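Local coordinates for leucine-rich repeat protein (Bacteroides thetaiotaomicron, PDB 4ECN) that is of unknown function but, as an extracellular leucine-rich repeat protein, probably binds other proteins, at residues A[563-569]-A[588-592]. Numbering follows the deposited sequence.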
ATOM      1  N   PHE A 563     -19.699   6.862 -20.145  1.00 48.45           N
ATOM      2  CA  PHE A 563     -18.380   6.903 -20.762  1.00 47.51           C
ATOM      3  C   PHE A 563     -18.257   8.113 -21.668  1.00 52.69           C
ATOM      4  O   PHE A 563     -19.232   8.441 -22.337  1.00 52.36           O
ATOM      5  CB  PHE A 563     -18.121   5.628 -21.578  1.00 48.87           C
ATOM      6  CG  PHE A 563     -17.380   4.503 -20.890  1.00 48.69           C
ATOM      7  CD1 PHE A 563     -17.664   4.161 -19.570  1.00 51.03           C
ATOM      8  CD2 PHE A 563     -16.487   3.711 -21.594  1.00 48.59           C
ATOM      9  CE1 PHE A 563     -16.985   3.116 -18.941  1.00 50.10           C
ATOM     10  CE2 PHE A 563     -15.826   2.652 -20.970  1.00 49.93           C
ATOM     11  CZ  PHE A 563     -16.064   2.374 -19.644  1.00 47.37           C
ATOM     12  N   PRO A 564     -17.065   8.766 -21.758  1.00 49.85           N
ATOM     13  CA  PRO A 564     -16.902   9.880 -22.708  1.00 50.27           C
ATOM     14  C   PRO A 564     -17.247   9.491 -24.144  1.00 55.07           C
ATOM     15  O   PRO A 564     -17.249   8.314 -24.464  1.00 54.48           O
ATOM     16  CB  PRO A 564     -15.400  10.197 -22.606  1.00 51.85           C
ATOM     17  CG  PRO A 564     -14.980   9.726 -21.265  1.00 54.51           C
ATOM     18  CD  PRO A 564     -15.798   8.491 -21.042  1.00 49.80           C
ATOM     19  N   ALA A 565     -17.514  10.486 -25.010  1.00 53.41           N
ATOM     20  CA  ALA A 565     -17.802  10.322 -26.436  1.00 53.12           C
ATOM     21  C   ALA A 565     -16.782   9.398 -27.095  1.00 56.68           C
ATOM     22  O   ALA A 565     -15.577   9.520 -26.828  1.00 56.01           O
ATOM     23  CB  ALA A 565     -17.788  11.677 -27.116  1.00 55.02           C
ATOM     24  N   SER A 566     -17.267   8.443 -27.914  1.00 52.72           N
ATOM     25  CA  SER A 566     -16.428   7.454 -28.594  1.00 51.29           C
ATOM     26  C   SER A 566     -15.241   8.102 -29.334  1.00 56.49           C
ATOM     27  O   SER A 566     -14.112   7.643 -29.170  1.00 55.68           O
ATOM     28  CB  SER A 566     -17.252   6.641 -29.577  1.00 51.54           C
ATOM     29  OG  SER A 566     -16.413   5.745 -30.278  1.00 51.67           O
ATOM     30  N   ALA A 567     -15.486   9.197 -30.076  1.00 53.80           N
ATOM     31  CA  ALA A 567     -14.464   9.895 -30.859  1.00 54.36           C
ATOM     32  C   ALA A 567     -13.256  10.320 -30.007  1.00 59.51           C
ATOM     33  O   ALA A 567     -12.164  10.524 -30.555  1.00 60.44           O
ATOM     34  CB  ALA A 567     -15.070  11.111 -31.527  1.00 56.03           C
ATOM     35  N   SER A 568     -13.447  10.438 -28.677  1.00 54.31           N
ATOM     36  CA  SER A 568     -12.398  10.851 -27.752  1.00 53.18           C
ATOM     37  C   SER A 568     -11.697   9.632 -27.209  1.00 55.27           C
ATOM     38  O   SER A 568     -10.471   9.595 -27.203  1.00 55.31           O
ATOM     39  CB  SER A 568     -12.980  11.704 -26.631  1.00 57.24           C
ATOM     40  OG  SER A 568     -13.524  12.913 -27.150  1.00 65.40           O
ATOM     41  N   LEU A 569     -12.469   8.598 -26.831  1.00 50.18           N
ATOM     42  CA  LEU A 569     -11.968   7.321 -26.322  1.00 47.75           C
ATOM     43  C   LEU A 569     -11.118   6.594 -27.377  1.00 53.72           C
ATOM     44  O   LEU A 569     -10.198   5.862 -27.018  1.00 53.92           O
ATOM     45  CB  LEU A 569     -13.138   6.431 -25.875  1.00 46.36           C
ATOM     46  CG  LEU A 569     -13.958   6.913 -24.669  1.00 49.75           C
ATOM     47  CD1 LEU A 569     -14.972   5.871 -24.258  1.00 48.89           C
ATOM     48  CD2 LEU A 569     -13.065   7.234 -23.458  1.00 51.02           C
ATOM     49  N   LEU A 588     -22.004   2.831 -22.087  1.00 54.29           N
ATOM     50  CA  LEU A 588     -20.670   2.644 -22.676  1.00 52.86           C
ATOM     51  C   LEU A 588     -20.533   3.278 -24.057  1.00 59.43           C
ATOM     52  O   LEU A 588     -21.493   3.325 -24.833  1.00 61.69           O
ATOM     53  CB  LEU A 588     -20.327   1.148 -22.828  1.00 51.17           C
ATOM     54  CG  LEU A 588     -20.171   0.292 -21.586  1.00 53.22           C
ATOM     55  CD1 LEU A 588     -19.901  -1.125 -21.971  1.00 53.21           C
ATOM     56  CD2 LEU A 588     -19.063   0.774 -20.716  1.00 51.70           C
ATOM     57  N   GLU A 589     -19.319   3.705 -24.385  1.00 55.02           N
ATOM     58  CA  GLU A 589     -18.956   4.217 -25.707  1.00 55.66           C
ATOM     59  C   GLU A 589     -17.794   3.382 -26.182  1.00 58.34           C
ATOM     60  O   GLU A 589     -17.004   2.932 -25.359  1.00 57.34           O
ATOM     61  CB  GLU A 589     -18.643   5.718 -25.682  1.00 57.92           C
ATOM     62  CG  GLU A 589     -19.864   6.597 -25.459  1.00 67.21           C
ATOM     63  CD  GLU A 589     -20.595   7.062 -26.700  1.00 81.52           C
ATOM     64  OE1 GLU A 589     -19.922   7.390 -27.703  1.00 69.61           O
ATOM     65  OE2 GLU A 589     -21.835   7.210 -26.632  1.00 77.72           O
ATOM     66  N   ALA A 590     -17.701   3.116 -27.469  1.00 55.61           N
ATOM     67  CA  ALA A 590     -16.632   2.248 -27.950  1.00 55.18           C
ATOM     68  C   ALA A 590     -15.286   2.975 -28.075  1.00 58.64           C
ATOM     69  O   ALA A 590     -15.251   4.187 -28.281  1.00 59.57           O
ATOM     70  CB  ALA A 590     -17.016   1.671 -29.298  1.00 56.49           C
ATOM     71  N   PHE A 591     -14.186   2.207 -27.926  1.00 53.51           N
ATOM     72  CA  PHE A 591     -12.792   2.594 -28.166  1.00 53.08           C
ATOM     73  C   PHE A 591     -12.421   2.307 -29.618  1.00 58.21           C
ATOM     74  O   PHE A 591     -11.577   2.977 -30.217  1.00 57.36           O
ATOM     75  CB  PHE A 591     -11.837   1.833 -27.231  1.00 53.28           C
ATOM     76  CG  PHE A 591     -11.900   2.222 -25.785  1.00 53.42           C
ATOM     77  CD1 PHE A 591     -11.150   3.286 -25.303  1.00 56.68           C
ATOM     78  CD2 PHE A 591     -12.671   1.501 -24.893  1.00 53.81           C
ATOM     79  CE1 PHE A 591     -11.217   3.659 -23.957  1.00 56.64           C
ATOM     80  CE2 PHE A 591     -12.727   1.863 -23.545  1.00 56.34           C
ATOM     81  CZ  PHE A 591     -12.005   2.943 -23.086  1.00 54.52           C
ATOM     82  N   GLY A 592     -13.060   1.273 -30.151  1.00 56.09           N
ATOM     83  CA  GLY A 592     -12.812   0.780 -31.492  1.00 56.94           C
ATOM     84  C   GLY A 592     -11.903  -0.419 -31.412  1.00 60.23           C
ATOM     85  O   GLY A 592     -11.228  -0.626 -30.399  1.00 58.64           O
TER
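F563 and L588 run alongside each other with a shared direction, a pairing that joins equivalent positions of successive turns in a leucine-rich repeat solenoid. One methyl of L588, CD2, sits almost over the centre of the F563 ring, 3.5 Å from its centroid and 12° off the normal, a CH-pi contact: the broad phenyl face gives this buried methyl a flat apolar surface to rest on. At the ring's edge F563 CE2 comes within 4.1 Å of F591 CE2, the side chains set roughly perpendicular. W537 of helix 530-542 packs edge-to-face with F563 as well. Were F563 cut back to an alanine, the L588 methyl would probably lose the ring face beneath it, and W537 and F591 an aromatic neighbour.

E589 works at the more exposed side. Its CB and CG lie along the backbone carbonyl of P564, and the chain, bent at chi2, carries the carboxylate to the start of the short helix 566-569. There S566 N donates to E589 OE1 at 2.9 Å, meeting it on the anti side, 25° out of the carboxylate plane. The other oxygen, OE2, is hydrogen-bonded to H587. Glutamate is thus long enough to accept from the first turn while its aliphatic part covers the backbone.

With OG anti to the backbone N (chi1 177°), S566 reaches A590 O at 2.8 Å from above the carbonyl plane; Q570 NE2 also bonds this hydroxyl. Further along, L569 CD1 lies over one face of the F591 ring, offset toward the rim.

The chemistry is therefore divided: aromatic and aliphatic groups join adjacent coils inside, while at the helix start, where a negative charge is probably favoured, a carboxylate accepting the first helical N-H and a serine hydroxyl fix their relative position.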